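Local atomic coordinates of 3-methylornithine synthase (Methanosarcina barkeri, PDB entry 3T7V), a protein that catalyses the radical-based isomerization of L-lysine to (3R)-3-methyl-D-ornithine in pyrrolysine biosynthesis, using a [4Fe-4S] cluster and S-adenosylmethionine. Residues A[148-151]-A[152-156]; A[189-192]-A[193-197]. One frame throughout, in Å; residues are numbered along the deposited sequence.

Interaction 1. Residues A[148-151]-A[152-156]; sequences GLMD and NATLL. With SAM (S-adenosylmethionine), chain C.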
loop_
_atom_site.group_PDB
_atom_site.type_symbol
_atom_site.label_atom_id
_atom_site.label_comp_id
_atom_site.label_asym_id
_atom_site.label_seq_id
_atom_site.Cartn_x
_atom_site.Cartn_y
_atom_site.Cartn_z
ATOM N N GLY A 148 11.280 3.666 4.368
ATOM C CA GLY A 148 11.112 4.715 5.381
ATOM C C GLY A 148 11.680 6.024 4.888
ATOM O O GLY A 148 11.930 6.184 3.686
ATOM N N LEU A 149 11.929 6.931 5.819
ATOM C CA LEU A 149 12.335 8.267 5.434
ATOM C C LEU A 149 13.888 8.290 5.234
ATOM O O LEU A 149 14.700 8.645 6.123
ATOM C CB LEU A 149 11.808 9.236 6.485
ATOM C CG LEU A 149 12.224 10.667 6.206
ATOM C CD1 LEU A 149 11.491 11.108 4.950
ATOM C CD2 LEU A 149 11.907 11.557 7.383
ATOM N N MET A 150 14.269 7.775 4.089
ATOM C CA MET A 150 15.723 7.737 3.715
ATOM C C MET A 150 16.039 9.214 3.213
ATOM O O MET A 150 15.128 9.989 2.768
ATOM C CB MET A 150 15.997 6.580 2.623
ATOM C CG MET A 150 16.243 5.068 3.161
ATOM S SD MET A 150 17.984 5.300 3.235
ATOM C CE MET A 150 18.714 3.685 3.601
ATOM N N ASP A 151 17.314 9.596 3.304
ATOM C CA ASP A 151 17.658 10.921 2.861
ATOM C C ASP A 151 17.549 11.117 1.376
ATOM O O ASP A 151 17.510 10.175 0.581
ATOM C CB ASP A 151 19.001 11.411 3.408
ATOM C CG ASP A 151 20.173 10.617 3.007
ATOM O OD1 ASP A 151 20.300 10.126 1.884
ATOM O OD2 ASP A 151 21.118 10.571 3.826
ATOM N N ASN A 152 17.497 12.396 0.989
ATOM C CA ASN A 152 17.353 12.698 -0.434
ATOM C C ASN A 152 18.529 12.122 -1.260
ATOM O O ASN A 152 18.307 11.636 -2.377
ATOM C CB ASN A 152 17.346 14.205 -0.649
ATOM C CG ASN A 152 16.091 14.871 -0.184
ATOM O OD1 ASN A 152 15.107 14.214 0.179
ATOM N ND2 ASN A 152 16.083 16.223 -0.262
ATOM N N ALA A 153 19.752 12.139 -0.778
ATOM C CA ALA A 153 20.831 11.609 -1.582
ATOM C C ALA A 153 20.594 10.114 -1.864
ATOM O O ALA A 153 20.931 9.600 -2.915
ATOM C CB ALA A 153 22.155 11.788 -0.879
ATOM N N THR A 154 20.094 9.375 -0.857
ATOM C CA THR A 154 19.894 7.938 -1.075
ATOM C C THR A 154 18.736 7.758 -2.073
ATOM O O THR A 154 18.819 6.868 -2.936
ATOM C CB THR A 154 19.569 7.265 0.220
ATOM O OG1 THR A 154 20.643 7.575 1.111
ATOM C CG2 THR A 154 19.507 5.722 0.055
ATOM N N LEU A 155 17.678 8.568 -1.958
ATOM C CA LEU A 155 16.559 8.462 -2.922
ATOM C C LEU A 155 17.070 8.649 -4.358
ATOM O O LEU A 155 16.658 7.964 -5.315
ATOM C CB LEU A 155 15.407 9.474 -2.600
ATOM C CG LEU A 155 14.627 9.094 -1.318
ATOM C CD1 LEU A 155 13.674 10.292 -1.086
ATOM C CD2 LEU A 155 13.884 7.750 -1.520
ATOM N N LEU A 156 17.950 9.643 -4.531
ATOM C CA LEU A 156 18.469 9.945 -5.875
ATOM C C LEU A 156 19.338 8.789 -6.391
ATOM O O LEU A 156 19.171 8.355 -7.566
ATOM C CB LEU A 156 19.236 11.279 -5.685
ATOM C CG LEU A 156 20.145 11.832 -6.646
ATOM C CD1 LEU A 156 20.401 13.286 -6.144
ATOM C CD2 LEU A 156 21.381 10.996 -6.837
HETATM N N SAM C . 9.118 1.368 7.668
HETATM C CA SAM C . 8.686 2.008 6.516
HETATM C C SAM C . 7.598 2.984 6.719
HETATM O O SAM C . 7.078 3.112 7.847
HETATM O OXT SAM C . 7.315 3.752 5.733
HETATM C CB SAM C . 7.919 1.208 5.724
HETATM C CG SAM C . 6.913 0.280 6.273
HETATM S SD SAM C . 5.246 0.522 5.522
HETATM C CE SAM C . 5.019 -1.030 4.698
HETATM C "C5'" SAM C . 4.198 0.306 6.945
HETATM C "C4'" SAM C . 3.016 0.918 6.808
HETATM O "O4'" SAM C . 2.346 -0.480 7.007
HETATM C "C3'" SAM C . 2.711 1.883 7.668
HETATM O "O3'" SAM C . 2.839 2.905 6.670
HETATM C "C2'" SAM C . 1.233 1.469 7.704
HETATM O "O2'" SAM C . 0.390 2.206 6.758
HETATM C "C1'" SAM C . 1.076 -0.050 7.511
HETATM N N9 SAM C . 0.951 -0.723 8.856
HETATM C C8 SAM C . 1.879 -0.901 9.844
HETATM N N7 SAM C . 1.307 -1.505 10.875
HETATM C C5 SAM C . -0.009 -1.734 10.546
HETATM C C6 SAM C . -1.092 -2.263 11.265
HETATM N N6 SAM C . -0.979 -2.706 12.518
HETATM N N1 SAM C . -2.271 -2.390 10.639
HETATM C C2 SAM C . -2.454 -1.941 9.362
HETATM N N3 SAM C . -1.461 -1.321 8.679
HETATM C C4 SAM C . -0.233 -1.249 9.284
HETATM O O HOH W 1 14.177 12.440 2.195
#
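D151 is the N-cap of helix 152-160, and T154 is the residue it grips. The carboxylate oxygen OD1 of D151 accepts two bonds from one residue: the backbone N of T154 reaches it at 2.8 Å, nearly in line with the carboxylate C-O bond, while T154 OG1 donates to D151 OD1 at 2.7 Å from above the carboxylate plane, 43° out of it. The first torsion of D151 (chi1 62°) sets CG between its own backbone N and carbonyl carbon, and this turns the acid back over the opening turn of the helix. The main chain then takes up the helical pattern, L155 N donating to D151 O at 3.0 Å. On another flank a water gives one bond to M150 O and another to N152 OD1, bridging the loop to the first turn.

Packing follows the same turn. The methyl of T154, CG2, on the other branch of CB, lies 3.6 Å from M150 SD, a sulfur laid beside it by the bend at the second torsion of M150; F128 of helix 126-139 and P125 touch both side chains. With an alanine here instead of T154, D151 OD1 would probably keep the backbone bond alone, and a gap would be likely to open beside the M150 sulfur. At the other end of the loop, G148 N comes within 3.8 Å of CA of S-adenosylmethionine, so the linker from strand 143-146 passes the cofactor before the helix starts. A carboxylate at the N-terminal end of a helix, gripped by two donors and facing the positive end of the helix dipole, is likely to stay ionised.

Interaction 2. Residues A[189-192]-A[193-197]; sequences GRVN and ARRFA. With SAM (S-adenosylmethionine), chain C.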
loop_
_atom_site.group_PDB
_atom_site.type_symbol
_atom_site.label_atom_id
_atom_site.label_comp_id
_atom_site.label_asym_id
_atom_site.label_seq_id
_atom_site.Cartn_x
_atom_site.Cartn_y
_atom_site.Cartn_z
ATOM N N GLY A 189 8.355 16.084 6.902
ATOM C CA GLY A 189 9.511 15.308 6.380
ATOM C C GLY A 189 9.017 14.322 5.318
ATOM O O GLY A 189 9.682 14.087 4.315
ATOM N N ARG A 190 7.898 13.617 5.629
ATOM C CA ARG A 190 7.426 12.578 4.689
ATOM C C ARG A 190 6.858 13.245 3.447
ATOM O O ARG A 190 7.029 12.724 2.333
ATOM C CB ARG A 190 6.381 11.586 5.285
ATOM C CG ARG A 190 6.981 10.764 6.420
ATOM C CD ARG A 190 6.010 9.886 7.154
ATOM N NE ARG A 190 5.700 8.643 6.445
ATOM C CZ ARG A 190 6.445 7.525 6.506
ATOM N NH1 ARG A 190 7.677 7.526 7.115
ATOM N NH2 ARG A 190 6.002 6.364 5.958
ATOM N N VAL A 191 6.110 14.344 3.637
ATOM C CA VAL A 191 5.590 15.091 2.508
ATOM C C VAL A 191 6.735 15.543 1.599
ATOM O O VAL A 191 6.659 15.365 0.318
ATOM C CB VAL A 191 4.827 16.294 3.035
ATOM C CG1 VAL A 191 4.427 17.186 1.868
ATOM C CG2 VAL A 191 3.556 15.850 3.805
ATOM N N ASN A 192 7.803 16.083 2.180
ATOM C CA ASN A 192 8.904 16.618 1.414
ATOM C C ASN A 192 9.690 15.527 0.683
ATOM O O ASN A 192 10.218 15.755 -0.440
ATOM C CB ASN A 192 9.815 17.454 2.358
ATOM C CG ASN A 192 9.167 18.769 2.747
ATOM O OD1 ASN A 192 8.229 19.211 2.142
ATOM N ND2 ASN A 192 9.631 19.347 3.830
ATOM N N ALA A 193 9.812 14.334 1.316
ATOM C CA ALA A 193 10.513 13.265 0.655
ATOM C C ALA A 193 9.727 12.776 -0.582
ATOM O O ALA A 193 10.353 12.485 -1.620
ATOM C CB ALA A 193 10.718 12.103 1.663
ATOM N N ARG A 194 8.391 12.702 -0.469
ATOM C CA ARG A 194 7.637 12.302 -1.665
ATOM C C ARG A 194 7.785 13.355 -2.751
ATOM O O ARG A 194 7.868 12.979 -3.916
ATOM C CB ARG A 194 6.175 12.051 -1.297
ATOM C CG ARG A 194 5.992 10.768 -0.467
ATOM C CD ARG A 194 4.485 10.371 -0.382
ATOM N NE ARG A 194 3.676 11.438 0.166
ATOM C CZ ARG A 194 3.452 11.700 1.448
ATOM N NH1 ARG A 194 2.783 12.855 1.659
ATOM N NH2 ARG A 194 3.798 10.859 2.462
ATOM N N ARG A 195 7.829 14.633 -2.394
ATOM C CA ARG A 195 7.997 15.662 -3.399
ATOM C C ARG A 195 9.356 15.585 -4.073
ATOM O O ARG A 195 9.463 15.686 -5.318
ATOM C CB ARG A 195 7.825 17.022 -2.718
ATOM C CG ARG A 195 6.335 17.245 -2.443
ATOM C CD ARG A 195 5.986 18.606 -1.803
ATOM N NE ARG A 195 6.803 19.667 -2.444
ATOM C CZ ARG A 195 7.948 20.180 -1.952
ATOM N NH1 ARG A 195 8.405 19.781 -0.749
ATOM N NH2 ARG A 195 8.587 21.111 -2.610
ATOM N N PHE A 196 10.401 15.341 -3.272
ATOM C CA PHE A 196 11.760 15.220 -3.811
ATOM C C PHE A 196 11.807 14.012 -4.769
ATOM O O PHE A 196 12.401 14.062 -5.840
ATOM C CB PHE A 196 12.792 15.061 -2.678
ATOM C CG PHE A 196 14.210 14.928 -3.206
ATOM C CD1 PHE A 196 14.916 16.076 -3.546
ATOM C CD2 PHE A 196 14.763 13.689 -3.414
ATOM C CE1 PHE A 196 16.233 15.960 -4.063
ATOM C CE2 PHE A 196 16.061 13.531 -3.929
ATOM C CZ PHE A 196 16.774 14.682 -4.267
ATOM N N ALA A 197 11.193 12.895 -4.332
ATOM C CA ALA A 197 11.216 11.698 -5.160
ATOM C C ALA A 197 10.498 11.970 -6.491
ATOM O O ALA A 197 11.052 11.564 -7.567
ATOM C CB ALA A 197 10.509 10.535 -4.408
HETATM N N SAM C . 9.118 1.368 7.668
HETATM C CA SAM C . 8.686 2.008 6.516
HETATM C C SAM C . 7.598 2.984 6.719
HETATM O O SAM C . 7.078 3.112 7.847
HETATM O OXT SAM C . 7.315 3.752 5.733
HETATM C CB SAM C . 7.919 1.208 5.724
HETATM C CG SAM C . 6.913 0.280 6.273
HETATM S SD SAM C . 5.246 0.522 5.522
HETATM C CE SAM C . 5.019 -1.030 4.698
HETATM C "C5'" SAM C . 4.198 0.306 6.945
HETATM C "C4'" SAM C . 3.016 0.918 6.808
HETATM O "O4'" SAM C . 2.346 -0.480 7.007
HETATM C "C3'" SAM C . 2.711 1.883 7.668
HETATM O "O3'" SAM C . 2.839 2.905 6.670
HETATM C "C2'" SAM C . 1.233 1.469 7.704
HETATM O "O2'" SAM C . 0.390 2.206 6.758
HETATM C "C1'" SAM C . 1.076 -0.050 7.511
HETATM N N9 SAM C . 0.951 -0.723 8.856
HETATM C C8 SAM C . 1.879 -0.901 9.844
HETATM N N7 SAM C . 1.307 -1.505 10.875
HETATM C C5 SAM C . -0.009 -1.734 10.546
HETATM C C6 SAM C . -1.092 -2.263 11.265
HETATM N N6 SAM C . -0.979 -2.706 12.518
HETATM N N1 SAM C . -2.271 -2.390 10.639
HETATM C C2 SAM C . -2.454 -1.941 9.362
HETATM N N3 SAM C . -1.461 -1.321 8.679
HETATM C C4 SAM C . -0.233 -1.249 9.284
#
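N192 lies alongside R195 one turn on, both side chains pointing the same way, with N192 OD1 3.0 Å from R195 NH1; the amide and guanidinium planes stand 76° apart. R194 folds back along the helix: bent at its third torsion, it brings its guanidinium over the preceding turn, where R190 O sits 3.7 Å above one face, offset toward the rim, and V191 CG2 approaches R194 NH1 at 3.8 Å. The polar end of R194 is anchored outside the turn, its NH2 bonding L168 O and Q170 OE1.

Beneath these side chains runs the regular i to i+4 bonding of an alpha helix, here one of the helices packed around the parallel strands of the radical SAM TIM-barrel core. R194 N donates to R190 O at 3.1 Å, and A193 N to G189 O, while the A193 methyl rests 3.5 Å from that same G189 O.

R190, one turn before R194, reaches the cofactor. Its bend at chi3 (79°) delivers NH2 edge-on to S-adenosylmethionine OXT, a bond of 2.9 Å and 164°, and its NE is held by Y169 O.

How the interactions relate
Following the chain, interaction 1 comes first, at the junction where the loop after strand 143-146 turns into helix 152-160; the chain then runs through strand 163-167 and helix 175-181 before reaching interaction 2 on helix 187-200. Both are local, closing no long loop, and they stand in series, neither nested nor crossed. Their centres are nonetheless about 9 Å apart, because the loop and helix 152-160 both lie against helix 187-200: from the loop L149 CD1 meets A193 CB at 3.5 Å, and from the helix N152 O lies 3.3 Å from F196 CE2. Together they illustrate how successive parts of the barrel converge on one ligand, since 148-151 and 189-192 both touch S-adenosylmethionine.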